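Local structure of endonuclease MutS2 (Deinococcus radiodurans, 4OD6) at residues 45-50 / 82-87. The protein is a MutS-family endonuclease, present here as its Smr domain, and as a whole protein probably uses ATP to split collided ribosomes into subunits. Residues are numbered along the deposited sequence; the frame is centred on the assembly and turned at random.
Sequences VVHGKG and GVTIVN
Two central, antiparallel strands of the Smr-domain sheet meet here, where strand 43-46 runs out into the HGKG loop that leads to helix 53-62. V45 and T84 form the hydrogen-bonded pair: V45 N reaches T84 O at 2.9 Å, and T84 N returns to V45 O at 2.9 Å. V46 and V83 follow as a non-hydrogen-bonded pair. On the face that carries V45 and T84, V45 CG2 meets V86 CG2 at 3.8 Å, and T84 touches L62 of helix 53-62.

Past the strand, G82 O takes over as acceptor. G48 N donates to it in the carbonyl plane, on a lone pair, at 2.9 Å, while the bond from H47 N is weak. With chi1 at 46°, H47 CG sits between its own backbone N and carbonyl carbon, and the ring folds back over G82 so that G82 O lies above one face. Both ring nitrogens are used: H47 NE2 meets T84 OG1 at 2.8 Å, and H47 ND1 donates to G48 O in the ring plane, nearly straight at 168°. L54, R55 and L58 also touch this side chain. Gripped at both nitrogens, the buried imidazole has its rotation fixed and ties the loop to strand 83-88.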
ATOM      1  N   VAL A  45      -1.615   2.428   2.514  1.00  7.65           N
ATOM      2  CA  VAL A  45      -0.722   1.382   2.987  1.00  8.05           C
ATOM      3  C   VAL A  45       0.264   2.009   3.950  1.00  7.06           C
ATOM      4  O   VAL A  45       1.183   2.701   3.578  1.00  6.69           O
ATOM      5  CB  VAL A  45       0.007   0.709   1.811  1.00  8.21           C
ATOM      6  CG1 VAL A  45       0.888  -0.433   2.291  1.00  7.79           C
ATOM      7  CG2 VAL A  45      -0.990   0.219   0.784  1.00  9.12           C
ATOM      8  N   VAL A  46       0.033   1.709   5.220  1.00  7.08           N
ATOM      9  CA  VAL A  46       0.817   2.221   6.332  1.00  7.26           C
ATOM     10  C   VAL A  46       1.967   1.275   6.630  1.00  6.47           C
ATOM     11  O   VAL A  46       1.820   0.336   7.393  1.00  7.58           O
ATOM     12  CB  VAL A  46      -0.082   2.484   7.582  1.00  8.54           C
ATOM     13  CG1 VAL A  46       0.729   3.183   8.665  1.00 10.30           C
ATOM     14  CG2 VAL A  46      -1.299   3.300   7.156  1.00  8.79           C
ATOM     15  N   HIS A  47       3.123   1.558   6.014  1.00  6.92           N
ATOM     16  CA  HIS A  47       4.311   0.725   6.191  1.00  7.65           C
ATOM     17  C   HIS A  47       5.385   1.327   7.076  1.00  6.95           C
ATOM     18  O   HIS A  47       6.258   0.641   7.463  1.00  8.67           O
ATOM     19  CB  HIS A  47       4.934   0.292   4.853  1.00  7.37           C
ATOM     20  CG  HIS A  47       5.055   1.398   3.857  1.00  7.38           C
ATOM     21  ND1 HIS A  47       5.840   2.514   4.076  1.00  7.34           N
ATOM     22  CD2 HIS A  47       4.417   1.610   2.688  1.00  8.40           C
ATOM     23  CE1 HIS A  47       5.700   3.335   3.055  1.00  7.12           C
ATOM     24  NE2 HIS A  47       4.833   2.817   2.208  1.00  7.67           N
ATOM     25  N   GLY A  48       5.315   2.619   7.345  1.00  7.31           N
ATOM     26  CA  GLY A  48       6.306   3.282   8.165  1.00  7.84           C
ATOM     27  C   GLY A  48       7.510   3.678   7.340  1.00  8.34           C
ATOM     28  O   GLY A  48       7.668   3.264   6.201  1.00  8.42           O
ATOM     29  N   LYS A  49       8.386   4.488   7.938  1.00  9.35           N
ATOM     30  CA  LYS A  49       9.594   4.935   7.246  1.00  9.78           C
ATOM     31  C   LYS A  49      10.840   4.082   7.527  1.00 10.91           C
ATOM     32  O   LYS A  49      11.452   3.575   6.589  1.00 13.29           O
ATOM     33  CB  LYS A  49       9.887   6.391   7.613  1.00 11.61           C
ATOM     34  CG  LYS A  49       8.806   7.364   7.177  1.00 14.28           C
ATOM     35  CD  LYS A  49       9.158   8.798   7.541  1.00 17.46           C
ATOM     36  CE  LYS A  49       8.033   9.752   7.175  1.00 20.85           C
ATOM     37  NZ  LYS A  49       8.286  11.139   7.649  1.00 22.26           N
ATOM     38  N   GLY A  50      11.202   3.886   8.796  1.00 11.04           N
ATOM     39  CA  GLY A  50      12.279   2.969   9.120  1.00 12.08           C
ATOM     40  C   GLY A  50      13.568   3.213   8.341  1.00 11.47           C
ATOM     41  O   GLY A  50      13.933   4.357   8.261  1.00 10.38           O
ATOM     42  N   GLY A  82       5.958   7.399   4.790  1.00 12.88           N
ATOM     43  CA  GLY A  82       5.615   6.233   5.568  1.00 11.20           C
ATOM     44  C   GLY A  82       4.287   5.591   5.164  1.00  8.24           C
ATOM     45  O   GLY A  82       3.910   4.596   5.682  1.00  7.63           O
ATOM     46  N   VAL A  83       3.614   6.234   4.232  1.00  7.72           N
ATOM     47  CA  VAL A  83       2.358   5.725   3.711  1.00  7.22           C
ATOM     48  C   VAL A  83       2.392   5.770   2.188  1.00  7.38           C
ATOM     49  O   VAL A  83       2.754   6.764   1.572  1.00  9.54           O
ATOM     50  CB  VAL A  83       1.172   6.546   4.229  1.00  8.26           C
ATOM     51  CG1 VAL A  83      -0.145   6.028   3.660  1.00  9.13           C
ATOM     52  CG2 VAL A  83       1.167   6.600   5.756  1.00  8.35           C
ATOM     53  N   THR A  84       1.983   4.680   1.584  1.00  6.78           N
ATOM     54  CA  THR A  84       1.839   4.612   0.128  1.00  7.16           C
ATOM     55  C   THR A  84       0.346   4.560  -0.226  1.00  6.96           C
ATOM     56  O   THR A  84      -0.385   3.760   0.274  1.00  7.49           O
ATOM     57  CB  THR A  84       2.562   3.375  -0.506  1.00  8.01           C
ATOM     58  OG1 THR A  84       3.973   3.500  -0.333  1.00  9.90           O
ATOM     59  CG2 THR A  84       2.301   3.272  -1.977  1.00  7.71           C
ATOM     60  N   ILE A  85      -0.073   5.443  -1.101  1.00  6.73           N
ATOM     61  CA  ILE A  85      -1.437   5.479  -1.614  1.00  7.45           C
ATOM     62  C   ILE A  85      -1.501   4.602  -2.835  1.00  7.17           C
ATOM     63  O   ILE A  85      -0.685   4.755  -3.749  1.00  8.14           O
ATOM     64  CB  ILE A  85      -1.842   6.921  -2.031  1.00  9.52           C
ATOM     65  CG1 ILE A  85      -1.624   7.912  -0.872  1.00 11.12           C
ATOM     66  CG2 ILE A  85      -3.281   7.005  -2.486  1.00 10.10           C
ATOM     67  CD1 ILE A  85      -2.405   7.569   0.359  1.00 11.67           C
ATOM     68  N   VAL A  86      -2.452   3.691  -2.844  1.00  6.54           N
ATOM     69  CA  VAL A  86      -2.638   2.797  -3.969  1.00  6.04           C
ATOM     70  C   VAL A  86      -4.005   3.091  -4.596  1.00  5.70           C
ATOM     71  O   VAL A  86      -5.041   2.955  -3.969  1.00  6.14           O
ATOM     72  CB  VAL A  86      -2.537   1.316  -3.537  1.00  6.19           C
ATOM     73  CG1 VAL A  86      -2.752   0.407  -4.738  1.00  6.95           C
ATOM     74  CG2 VAL A  86      -1.167   1.029  -2.886  1.00  7.21           C
ATOM     75  N   ASN A  87      -3.976   3.506  -5.861  1.00  6.08           N
ATOM     76  CA  ASN A  87      -5.173   3.666  -6.697  1.00  6.82           C
ATOM     77  C   ASN A  87      -5.413   2.364  -7.420  1.00  6.55           C
ATOM     78  O   ASN A  87      -4.591   1.916  -8.187  1.00  7.57           O
ATOM     79  CB  ASN A  87      -4.987   4.822  -7.660  1.00  8.13           C
ATOM     80  CG  ASN A  87      -4.709   6.107  -6.924  1.00  9.98           C
ATOM     81  OD1 ASN A  87      -5.506   6.526  -6.104  1.00 10.10           O
ATOM     82  ND2 ASN A  87      -3.550   6.702  -7.175  1.00 12.22           N
TER